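Putative glyoxalase superfamily protein (Ralstonia eutropha, PDB 3IUZ) probably acts as an iron(II)-dependent dioxygenase that decarboxylates 2-oxoadipate to give 2-hydroxyglutarate. Local coordinates at residues A[127-132]-A[139-144]; A[211-216]-A[284-289]; A[238-243]-A[304-309]; A[280-285]-A[296-301]. All coordinates share one frame; numbering follows the deposited sequence. Where two conformers were deposited one is given.

Contact 1: residues A[127-132]-A[139-144]; sequences GRSYAH and IAQFFV
Tyr130 and Phe142 form a hydrogen-bonded pair in an antiparallel beta hairpin, where strand 125-132 turns back to run beside strand 141-147 in the interior of the protein. Their backbones exchange two bonds, and Arg128 with Val144 repeats the pattern farther from the turn. Tyr130, Phe142 and Val144 share one sheet face. There Tyr130 CB rests 4.2 Å from Phe142 CB, and the tyrosine CG, held beside its backbone N (chi1 -71°), sends the ring along the sheet to bring CD2 within 4.2 Å of Val144 CG2. The hydroxyl is bound by Glu100. The Phe142 ring instead leads away from the hairpin partner and meets Tyr112 edge-to-face. On the reverse face, Phe143 leans over strand 125-132: its CE1 lies 3.7 Å from CA of Gly127, which has no side chain in the way, and Arg128 O sits over one ring face. Ser129 OG and Gln141 OE1, also on this side, are joined by a water. Close to the turn, His132 swings its ring opposite the backbone N (chi1 -158°), against Ile139. Ile139 CD1 packs over that ring as a CH-pi contact, 3.7 Å from His132 CG. NE2 donates to Leu110 O and ND1 accepts from Asp134 N, which together fix the ring's rotation. A water stands in for a direct backbone bond here, linking His132 N to Ile139 O. At the far end Arg128 NH1, salt-bridged to Glu146, gives a 2.8 Å bond in the guanidinium plane to another water, which donates to Val144 O.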
# COMPACT_ATOMS: atom_id res chain seq x y z
N GLY A 127 6.07 -2.82 -12.49
CA GLY A 127 5.74 -3.26 -11.15
C GLY A 127 6.76 -4.22 -10.59
O GLY A 127 7.34 -5.00 -11.34
N ARG A 128 6.99 -4.13 -9.29
CA ARG A 128 7.93 -5.02 -8.58
C ARG A 128 7.33 -5.43 -7.26
O ARG A 128 6.72 -4.62 -6.55
CB ARG A 128 9.26 -4.31 -8.34
CG ARG A 128 9.98 -3.95 -9.60
CD ARG A 128 11.37 -3.34 -9.37
NE ARG A 128 12.05 -2.92 -10.63
CZ ARG A 128 11.88 -1.77 -11.27
NH1 ARG A 128 11.00 -0.87 -10.85
NH2 ARG A 128 12.60 -1.50 -12.35
N SER A 129 7.50 -6.68 -6.89
CA SER A 129 7.03 -7.14 -5.59
C SER A 129 8.19 -7.30 -4.61
O SER A 129 9.32 -7.63 -5.02
CB SER A 129 6.27 -8.44 -5.73
OG SER A 129 7.17 -9.46 -6.18
N TYR A 130 7.88 -7.02 -3.35
CA TYR A 130 8.81 -7.09 -2.20
C TYR A 130 8.22 -8.00 -1.14
O TYR A 130 7.11 -7.78 -0.63
CB TYR A 130 9.05 -5.66 -1.62
CG TYR A 130 9.88 -4.90 -2.59
CD1 TYR A 130 11.25 -5.08 -2.63
CD2 TYR A 130 9.27 -4.17 -3.64
CE1 TYR A 130 12.05 -4.44 -3.59
CE2 TYR A 130 10.03 -3.54 -4.60
CZ TYR A 130 11.42 -3.68 -4.58
OH TYR A 130 12.16 -3.09 -5.57
N ALA A 131 8.99 -9.03 -0.77
CA ALA A 131 8.58 -9.97 0.27
C ALA A 131 9.54 -9.90 1.42
O ALA A 131 10.75 -9.73 1.23
CB ALA A 131 8.54 -11.45 -0.26
N HIS A 132 9.01 -10.13 2.60
CA HIS A 132 9.81 -10.04 3.80
C HIS A 132 10.67 -11.27 4.03
O HIS A 132 10.17 -12.41 4.07
CB HIS A 132 8.94 -9.74 5.02
CG HIS A 132 9.73 -9.13 6.12
ND1 HIS A 132 10.49 -9.90 6.97
CD2 HIS A 132 9.93 -7.84 6.47
CE1 HIS A 132 11.14 -9.10 7.81
NE2 HIS A 132 10.79 -7.84 7.55
N ILE A 139 4.03 -12.31 6.15
CA ILE A 139 3.99 -10.85 6.21
C ILE A 139 3.52 -10.38 4.85
O ILE A 139 3.93 -10.93 3.83
CB ILE A 139 5.38 -10.29 6.57
CG1 ILE A 139 5.67 -10.55 8.06
CG2 ILE A 139 5.47 -8.82 6.24
CD1 ILE A 139 7.13 -10.22 8.46
N ALA A 140 2.65 -9.38 4.78
CA ALA A 140 2.17 -8.89 3.49
C ALA A 140 3.31 -8.45 2.62
O ALA A 140 4.28 -7.87 3.13
CB ALA A 140 1.24 -7.68 3.68
N GLN A 141 3.18 -8.68 1.32
CA GLN A 141 4.13 -8.17 0.36
C GLN A 141 3.78 -6.72 0.06
O GLN A 141 2.66 -6.28 0.35
CB GLN A 141 4.12 -8.96 -0.92
CG GLN A 141 4.69 -10.34 -0.81
CD GLN A 141 4.74 -11.01 -2.16
OE1 GLN A 141 5.70 -10.84 -2.94
NE2 GLN A 141 3.69 -11.76 -2.48
N PHE A 142 4.75 -6.00 -0.51
CA PHE A 142 4.52 -4.69 -1.10
C PHE A 142 4.65 -4.84 -2.59
O PHE A 142 5.64 -5.44 -3.10
CB PHE A 142 5.53 -3.68 -0.62
CG PHE A 142 5.22 -3.10 0.73
CD1 PHE A 142 5.50 -3.80 1.89
CD2 PHE A 142 4.59 -1.87 0.82
CE1 PHE A 142 5.18 -3.26 3.14
CE2 PHE A 142 4.26 -1.33 2.05
CZ PHE A 142 4.55 -1.99 3.21
N PHE A 143 3.69 -4.27 -3.32
CA PHE A 143 3.79 -4.22 -4.77
C PHE A 143 3.99 -2.75 -5.10
O PHE A 143 3.15 -1.94 -4.77
CB PHE A 143 2.56 -4.82 -5.44
CG PHE A 143 2.76 -5.08 -6.91
CD1 PHE A 143 2.63 -4.05 -7.83
CD2 PHE A 143 3.12 -6.33 -7.37
CE1 PHE A 143 2.80 -4.29 -9.19
CE2 PHE A 143 3.30 -6.56 -8.71
CZ PHE A 143 3.16 -5.55 -9.62
N VAL A 144 5.15 -2.40 -5.65
CA VAL A 144 5.47 -1.01 -5.92
C VAL A 144 5.62 -0.84 -7.39
O VAL A 144 6.46 -1.49 -8.02
CB VAL A 144 6.78 -0.58 -5.23
CG1 VAL A 144 7.03 0.94 -5.50
CG2 VAL A 144 6.69 -0.90 -3.70
O HOH W 1 9.06 -0.73 -8.80
O HOH W 2 6.23 -11.79 -5.70
O HOH W 3 6.30 -11.04 2.36

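Contact 2: residues A[211-216]-A[284-289]; sequences PRLADY and RQFIGA
Arg212 and Ile287 make a single backbone bridge, their CA atoms 4.2 Å apart, in which Ile287 N donates to Pro211 O at 2.9 Å and Leu213 N to Ile287 O at 2.7 Å, the second bond nearly straight at 171°. The contact thus docks the edge of strand 281-287 on the start of helix 213-222, with Arg212 as the N-cap residue. Ile287 O serves two amides of the first helical turn, Leu213 N directly and Ala214 N through a water, in a region where the helix offers them no carbonyl of its own. The side-chain packing centres on Phe286. Leu213 CB lies 3.9 Å from Phe286 CB, and its CD1 settles over one face of the phenylalanine ring, offset toward the rim. Pro211 CG reaches Phe286 CD2 at 4.0 Å. Tyr216, one turn into the helix, holds CG opposite its backbone N (chi1 168°), which turns a face of its ring to the end of the phenylalanine: Phe286 CE2 comes 3.4 Å from Tyr216 CG, while CZ stands over the centre of the tyrosine ring. The two ring planes meet obliquely, at 55°. Ile287 adds its CB against Arg212 CA, and the rest of its side chain leads away. Around this junction, helix 154-164 packs Val163 against Pro211, and its Arg162 forms a salt bridge with Asp215. Thr231 of helix 224-232 touches both Tyr216 and Phe286, whereas the adjacent strand 293-306 lays Arg296 against Leu213 and Phe286, and Val298 against Tyr216.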
# COMPACT_ATOMS: atom_id res chain seq x y z
N PRO A 211 -2.83 19.62 -7.07
CA PRO A 211 -2.55 19.92 -8.46
C PRO A 211 -3.61 20.79 -9.14
O PRO A 211 -4.76 20.87 -8.68
CB PRO A 211 -2.60 18.55 -9.12
CG PRO A 211 -3.61 17.85 -8.36
CD PRO A 211 -3.41 18.28 -6.92
N ARG A 212 -3.20 21.40 -10.25
CA ARG A 212 -4.10 22.21 -11.08
C ARG A 212 -5.08 21.29 -11.77
O ARG A 212 -4.73 20.22 -12.25
CB ARG A 212 -3.31 22.93 -12.15
CG ARG A 212 -2.45 24.01 -11.57
CD ARG A 212 -1.61 24.70 -12.60
NE ARG A 212 -0.60 25.46 -11.86
CZ ARG A 212 0.38 26.16 -12.40
NH1 ARG A 212 0.49 26.25 -13.73
NH2 ARG A 212 1.24 26.80 -11.60
N LEU A 213 -6.33 21.72 -11.83
CA LEU A 213 -7.34 20.91 -12.43
C LEU A 213 -6.96 20.64 -13.88
O LEU A 213 -7.08 19.51 -14.37
CB LEU A 213 -8.70 21.62 -12.32
CG LEU A 213 -9.87 20.89 -13.03
CD1 LEU A 213 -10.09 19.54 -12.43
CD2 LEU A 213 -11.15 21.70 -12.95
N ALA A 214 -6.49 21.69 -14.56
CA ALA A 214 -6.04 21.57 -15.95
C ALA A 214 -4.96 20.53 -16.16
O ALA A 214 -4.97 19.85 -17.17
CB ALA A 214 -5.58 22.92 -16.48
N ASP A 215 -4.03 20.39 -15.22
CA ASP A 215 -2.96 19.41 -15.38
C ASP A 215 -3.49 18.01 -15.15
O ASP A 215 -3.14 17.07 -15.89
CB ASP A 215 -1.78 19.71 -14.42
CG ASP A 215 -1.03 20.94 -14.81
OD1 ASP A 215 -1.14 21.34 -16.00
OD2 ASP A 215 -0.36 21.51 -13.94
N TYR A 216 -4.37 17.88 -14.16
CA TYR A 216 -5.05 16.60 -13.88
C TYR A 216 -5.73 16.10 -15.13
O TYR A 216 -5.57 14.93 -15.54
CB TYR A 216 -6.07 16.72 -12.72
CG TYR A 216 -6.97 15.51 -12.61
CD1 TYR A 216 -6.50 14.32 -12.06
CD2 TYR A 216 -8.29 15.54 -13.09
CE1 TYR A 216 -7.31 13.20 -11.97
CE2 TYR A 216 -9.14 14.38 -13.01
CZ TYR A 216 -8.67 13.23 -12.45
OH TYR A 216 -9.45 12.08 -12.38
N ARG A 284 -11.61 15.28 -3.84
CA ARG A 284 -10.28 15.83 -3.88
C ARG A 284 -10.30 17.27 -4.34
O ARG A 284 -11.19 17.70 -5.10
CB ARG A 284 -9.38 15.01 -4.82
CG ARG A 284 -9.13 13.58 -4.38
CD ARG A 284 -8.24 13.49 -3.11
NE ARG A 284 -8.05 12.10 -2.70
CZ ARG A 284 -8.56 11.55 -1.61
NH1 ARG A 284 -9.29 12.26 -0.78
NH2 ARG A 284 -8.34 10.28 -1.32
N GLN A 285 -9.28 18.00 -3.89
CA GLN A 285 -9.12 19.39 -4.26
C GLN A 285 -8.18 19.56 -5.45
O GLN A 285 -7.24 18.81 -5.64
CB GLN A 285 -8.59 20.19 -3.08
CG GLN A 285 -9.58 20.26 -1.93
CD GLN A 285 -9.01 20.94 -0.72
OE1 GLN A 285 -7.85 20.73 -0.35
NE2 GLN A 285 -9.83 21.74 -0.09
N PHE A 286 -8.44 20.58 -6.22
CA PHE A 286 -7.65 20.98 -7.35
C PHE A 286 -7.58 22.51 -7.45
O PHE A 286 -8.42 23.22 -6.93
CB PHE A 286 -8.27 20.50 -8.65
CG PHE A 286 -8.40 19.03 -8.74
CD1 PHE A 286 -9.50 18.39 -8.18
CD2 PHE A 286 -7.45 18.27 -9.42
CE1 PHE A 286 -9.65 17.01 -8.30
CE2 PHE A 286 -7.59 16.91 -9.52
CZ PHE A 286 -8.71 16.27 -8.96
N ILE A 287 -6.59 23.00 -8.17
CA ILE A 287 -6.44 24.44 -8.39
C ILE A 287 -7.07 24.77 -9.72
O ILE A 287 -6.72 24.22 -10.78
CB ILE A 287 -5.00 24.92 -8.35
CG1 ILE A 287 -4.34 24.48 -7.03
CG2 ILE A 287 -4.92 26.46 -8.59
CD1 ILE A 287 -4.96 25.03 -5.74
N GLY A 288 -8.02 25.69 -9.64
CA GLY A 288 -8.77 26.15 -10.81
C GLY A 288 -8.05 27.17 -11.67
O GLY A 288 -6.97 27.61 -11.33
N ALA A 289 -8.67 27.52 -12.79
CA ALA A 289 -8.04 28.39 -13.79
C ALA A 289 -7.65 29.77 -13.22
O ALA A 289 -6.73 30.41 -13.75
CB ALA A 289 -8.96 28.58 -14.99
O HOH W 4 -6.60 24.38 -13.43

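Contact 3: residues A[238-243]-A[304-309]; sequences HATDRV and EFITRD
Thr240 OG1 donates a 2.7 Å hydrogen bond to Glu304 OE1, meeting the carboxylate from above its plane, 38° out of it. The glutamate chain is extended, with CG opposite the backbone N (chi1 174°), and lies alongside the threonine, pointing the same way. Gln274 also bonds OE1, as does a water that sits close to His238 NE2. The imidazole itself makes a poor angle to OE1, and Glu304 OE2 stands over one of its faces. The strands that carry these groups, 238-242 and 293-306, run parallel, and four backbone bonds alternate from Glu304 N to Ala239 O (2.8 Å) as far as Val243 N to Ile306 O (2.8 Å). Beyond the glutamate, Thr240 CG2 and Ile306 CG2 press together at 3.4 Å, tighter than usual. Arg242 and Arg308 cross at about a right angle, Arg242 NE 3.8 Å from Arg308 CD. On the opposite sheet face Val243 CG1 touches Phe305 CD1 at 3.9 Å, near Leu249 of helix 246-252, and Asp241 lies beside the same ring, its OD2 bonded to Tyr303. Polar side chains are therefore held at a buried parallel strand pair of a mixed sheet, in what is probably a glyoxalase-type fold. Three donors grip Glu304 OE1 and restrict its carboxylate. Arg308 NH1 is bonded to Asp322 O, while Asp81 OD1 bridges Arg242 and Arg308 and probably offsets the like charges of the two guanidinium groups.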
# COMPACT_ATOMS: atom_id res chain seq x y z
N HIS A 238 -4.49 -0.18 -3.41
CA HIS A 238 -5.37 -1.20 -2.93
C HIS A 238 -4.69 -2.05 -1.88
O HIS A 238 -3.44 -2.04 -1.77
CB HIS A 238 -5.92 -2.04 -4.11
CG HIS A 238 -4.90 -2.92 -4.79
ND1 HIS A 238 -4.28 -2.57 -5.98
CD2 HIS A 238 -4.42 -4.14 -4.46
CE1 HIS A 238 -3.48 -3.55 -6.35
NE2 HIS A 238 -3.52 -4.50 -5.43
N ALA A 239 -5.52 -2.69 -1.07
CA ALA A 239 -5.08 -3.75 -0.20
C ALA A 239 -5.75 -5.03 -0.63
O ALA A 239 -6.90 -5.02 -1.08
CB ALA A 239 -5.43 -3.48 1.24
N THR A 240 -5.06 -6.15 -0.41
CA THR A 240 -5.51 -7.45 -0.87
C THR A 240 -5.56 -8.46 0.24
O THR A 240 -4.65 -8.53 1.09
CB THR A 240 -4.61 -7.94 -2.01
OG1 THR A 240 -4.62 -6.96 -3.04
CG2 THR A 240 -5.05 -9.32 -2.60
N ASP A 241 -6.60 -9.28 0.21
CA ASP A 241 -6.95 -10.17 1.32
C ASP A 241 -6.86 -11.55 0.72
O ASP A 241 -7.49 -11.82 -0.31
CB ASP A 241 -8.38 -9.81 1.78
CG ASP A 241 -8.92 -10.67 2.91
OD1 ASP A 241 -8.28 -11.66 3.35
OD2 ASP A 241 -10.04 -10.31 3.39
N ARG A 242 -6.05 -12.41 1.35
CA ARG A 242 -5.81 -13.75 0.84
C ARG A 242 -6.87 -14.71 1.38
O ARG A 242 -6.95 -14.95 2.60
CB ARG A 242 -4.41 -14.26 1.23
CG ARG A 242 -4.08 -15.59 0.58
CD ARG A 242 -2.74 -16.16 1.13
NE ARG A 242 -1.65 -15.19 0.98
CZ ARG A 242 -0.45 -15.29 1.54
NH1 ARG A 242 -0.19 -16.30 2.36
NH2 ARG A 242 0.49 -14.38 1.28
N VAL A 243 -7.69 -15.24 0.47
CA VAL A 243 -8.85 -16.06 0.82
C VAL A 243 -8.74 -17.41 0.16
O VAL A 243 -7.96 -17.62 -0.79
CB VAL A 243 -10.21 -15.37 0.45
CG1 VAL A 243 -10.37 -14.03 1.23
CG2 VAL A 243 -10.32 -15.10 -1.08
N GLU A 304 -9.23 -5.80 -2.51
CA GLU A 304 -9.06 -6.87 -3.46
C GLU A 304 -8.89 -8.21 -2.74
O GLU A 304 -8.43 -8.27 -1.60
CB GLU A 304 -7.82 -6.59 -4.33
CG GLU A 304 -7.41 -7.72 -5.32
CD GLU A 304 -6.18 -7.34 -6.11
OE1 GLU A 304 -5.04 -7.53 -5.62
OE2 GLU A 304 -6.37 -6.79 -7.20
N PHE A 305 -9.28 -9.27 -3.42
CA PHE A 305 -9.17 -10.62 -2.92
C PHE A 305 -8.23 -11.42 -3.81
O PHE A 305 -8.19 -11.24 -5.04
CB PHE A 305 -10.52 -11.32 -2.94
CG PHE A 305 -11.53 -10.67 -2.08
CD1 PHE A 305 -11.50 -10.82 -0.72
CD2 PHE A 305 -12.51 -9.88 -2.62
CE1 PHE A 305 -12.43 -10.20 0.11
CE2 PHE A 305 -13.46 -9.29 -1.78
CZ PHE A 305 -13.40 -9.46 -0.42
N ILE A 306 -7.52 -12.37 -3.19
CA ILE A 306 -6.57 -13.19 -3.93
C ILE A 306 -6.61 -14.59 -3.35
O ILE A 306 -6.76 -14.75 -2.14
CB ILE A 306 -5.14 -12.62 -3.84
CG1 ILE A 306 -4.19 -13.32 -4.83
CG2 ILE A 306 -4.62 -12.67 -2.40
CD1 ILE A 306 -2.92 -12.41 -5.14
N THR A 307 -6.50 -15.58 -4.23
CA THR A 307 -6.24 -16.95 -3.82
C THR A 307 -4.88 -17.39 -4.42
O THR A 307 -4.60 -17.13 -5.61
CB THR A 307 -7.40 -17.91 -4.23
OG1 THR A 307 -8.54 -17.67 -3.41
CG2 THR A 307 -6.99 -19.38 -4.08
N ARG A 308 -4.04 -18.00 -3.61
CA ARG A 308 -2.71 -18.41 -4.05
C ARG A 308 -2.61 -19.90 -3.78
O ARG A 308 -2.65 -20.33 -2.62
CB ARG A 308 -1.60 -17.69 -3.29
CG ARG A 308 -1.51 -16.25 -3.52
CD ARG A 308 -0.39 -15.68 -2.62
NE ARG A 308 -0.20 -14.25 -2.85
CZ ARG A 308 0.29 -13.71 -3.95
NH1 ARG A 308 0.73 -14.46 -4.98
NH2 ARG A 308 0.41 -12.40 -4.00
N ASP A 309 -2.47 -20.67 -4.84
CA ASP A 309 -2.30 -22.09 -4.70
C ASP A 309 -0.97 -22.39 -4.02
O ASP A 309 0.02 -21.65 -4.18
CB ASP A 309 -2.30 -22.76 -6.07
CG ASP A 309 -3.69 -22.95 -6.64
OD1 ASP A 309 -4.69 -22.52 -6.01
OD2 ASP A 309 -3.74 -23.53 -7.75
O HOH W 5 -2.60 -6.42 -6.71
O HOH W 6 -5.20 -18.55 -1.10

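Contact 4: residues A[280-285]-A[296-301]; sequences DTVRRQ and RDVPGS
Arg283 bends at chi2 (89°) after sending CG opposite its backbone N, and Asp297 keeps CG beside its own backbone N; together these turns bring NH1 of the arginine to OD2 of the aspartate at 2.9 Å. The salt bridge is met at the guanidinium edge, but its hydrogen bond is weak, bent to 123°. Alongside it Thr281 CG2 rests 3.6 Å from Asp297 CB. On the other face of this antiparallel hairpin, Arg284 also bends at chi2 (-69°), crossing Val298 at about a right angle with its CG 3.5 Å from Val298 CG2. The bend folds its guanidinium over Val282 CG2, and Glu232 holds NE in a salt bridge. Val282 CG2 in turn meets Val298 CG2 at 3.8 Å and the bare CA of Gly300 at 3.7 Å. Nearly straight backbone bonds in both directions join Val282 with Val298 and Arg284 with Arg296. The pairing runs on past Pro299, where Gly300 N donates to Asp280 O at 2.9 Å and Asp280 N to Ser301 O at 3.2 Å. Chemically the two faces differ. The Arg283-Asp297 pair is exposed, with Glu295 as a second partner for the arginine, consistent with a weak, solvent-accessible salt bridge; the valines and the aliphatic part of Arg284 form an apolar surface toward helix 224-232, with the Arg284 charge answered at its margin by Glu232.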
# COMPACT_ATOMS: atom_id res chain seq x y z
N ASP A 280 -13.76 2.94 -4.50
CA ASP A 280 -14.66 3.91 -3.94
C ASP A 280 -14.24 5.32 -4.38
O ASP A 280 -13.07 5.63 -4.37
CB ASP A 280 -14.58 3.76 -2.41
CG ASP A 280 -15.22 2.47 -1.93
OD1 ASP A 280 -16.43 2.26 -2.24
OD2 ASP A 280 -14.54 1.66 -1.27
N THR A 281 -15.21 6.16 -4.76
CA THR A 281 -14.95 7.49 -5.20
C THR A 281 -14.57 8.38 -4.03
O THR A 281 -15.11 8.22 -2.96
CB THR A 281 -16.22 8.01 -5.88
OG1 THR A 281 -16.50 7.13 -6.98
CG2 THR A 281 -16.07 9.40 -6.40
N VAL A 282 -13.65 9.32 -4.23
CA VAL A 282 -13.20 10.21 -3.16
C VAL A 282 -13.26 11.64 -3.63
O VAL A 282 -13.19 11.91 -4.81
CB VAL A 282 -11.73 9.87 -2.69
CG1 VAL A 282 -11.70 8.54 -2.00
CG2 VAL A 282 -10.76 9.86 -3.87
N ARG A 283 -13.37 12.56 -2.68
CA ARG A 283 -13.47 13.97 -2.99
C ARG A 283 -12.06 14.56 -2.83
O ARG A 283 -11.40 14.35 -1.81
CB ARG A 283 -14.48 14.59 -2.04
CG ARG A 283 -14.90 15.96 -2.33
CD ARG A 283 -16.07 16.03 -3.23
NE ARG A 283 -16.51 17.41 -3.43
CZ ARG A 283 -17.11 17.88 -4.52
NH1 ARG A 283 -17.36 17.09 -5.57
NH2 ARG A 283 -17.45 19.16 -4.57
N ARG A 284 -11.61 15.28 -3.84
CA ARG A 284 -10.28 15.83 -3.88
C ARG A 284 -10.30 17.27 -4.34
O ARG A 284 -11.19 17.70 -5.10
CB ARG A 284 -9.38 15.01 -4.82
CG ARG A 284 -9.13 13.58 -4.38
CD ARG A 284 -8.24 13.49 -3.11
NE ARG A 284 -8.05 12.10 -2.70
CZ ARG A 284 -8.56 11.55 -1.61
NH1 ARG A 284 -9.29 12.26 -0.78
NH2 ARG A 284 -8.34 10.28 -1.32
N GLN A 285 -9.28 18.00 -3.89
CA GLN A 285 -9.12 19.39 -4.26
C GLN A 285 -8.18 19.56 -5.45
O GLN A 285 -7.24 18.81 -5.64
CB GLN A 285 -8.59 20.19 -3.08
CG GLN A 285 -9.58 20.26 -1.93
CD GLN A 285 -9.01 20.94 -0.72
OE1 GLN A 285 -7.85 20.73 -0.35
NE2 GLN A 285 -9.83 21.74 -0.09
N ARG A 296 -13.40 17.85 -6.98
CA ARG A 296 -14.00 16.89 -7.86
C ARG A 296 -14.00 15.53 -7.17
O ARG A 296 -13.19 15.27 -6.27
CB ARG A 296 -13.18 16.77 -9.15
CG ARG A 296 -13.27 17.95 -10.06
CD ARG A 296 -14.60 17.95 -10.79
NE ARG A 296 -14.59 18.89 -11.89
CZ ARG A 296 -14.65 20.21 -11.76
NH1 ARG A 296 -14.73 20.79 -10.56
NH2 ARG A 296 -14.64 20.96 -12.85
N ASP A 297 -14.90 14.67 -7.63
CA ASP A 297 -15.01 13.30 -7.16
C ASP A 297 -14.21 12.43 -8.12
O ASP A 297 -14.45 12.45 -9.33
CB ASP A 297 -16.47 12.86 -7.13
CG ASP A 297 -17.32 13.78 -6.26
OD1 ASP A 297 -17.22 13.68 -5.02
OD2 ASP A 297 -18.06 14.58 -6.83
N VAL A 298 -13.24 11.68 -7.59
CA VAL A 298 -12.34 10.96 -8.49
C VAL A 298 -12.19 9.55 -7.90
O VAL A 298 -12.54 9.34 -6.76
CB VAL A 298 -10.95 11.67 -8.58
CG1 VAL A 298 -11.06 13.02 -9.22
CG2 VAL A 298 -10.25 11.75 -7.17
N PRO A 299 -11.67 8.59 -8.68
CA PRO A 299 -11.50 7.24 -8.14
C PRO A 299 -10.45 7.22 -7.04
O PRO A 299 -9.40 7.82 -7.20
CB PRO A 299 -11.00 6.44 -9.34
CG PRO A 299 -11.46 7.16 -10.49
CD PRO A 299 -11.40 8.62 -10.12
N GLY A 300 -10.77 6.52 -5.95
CA GLY A 300 -9.88 6.38 -4.84
C GLY A 300 -9.23 5.00 -4.95
O GLY A 300 -8.83 4.54 -6.02
N SER A 301 -9.19 4.34 -3.84
CA SER A 301 -8.54 3.04 -3.73
C SER A 301 -9.57 1.92 -3.60
O SER A 301 -10.77 2.19 -3.48
CB SER A 301 -7.63 3.10 -2.51
OG SER A 301 -6.62 4.07 -2.74

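How the contacts relate
From the N terminus, contact 1 closes first, a hairpin with six residues between its segments, complete before the others begin. Contact 2 opens at 211-216 and contact 3 at 238-243; contact 2 closes at 284-289, before contact 3 does at 304-309, so the two cross. Contact 4, the hairpin 280-285 with 296-301, is nested inside the loop of contact 3 and shares Arg284 and Gln285 with contact 2, where Phe286 and Arg296 pack together. All four reach one mixed sheet. Strand 80-87 lies between the strands of contacts 1 and 3, which touch through Gln141 and Arg308; strand 293-306 runs from contact 4 on into contact 3, and contact 2 ties the outer strand 281-287 to helix 213-222.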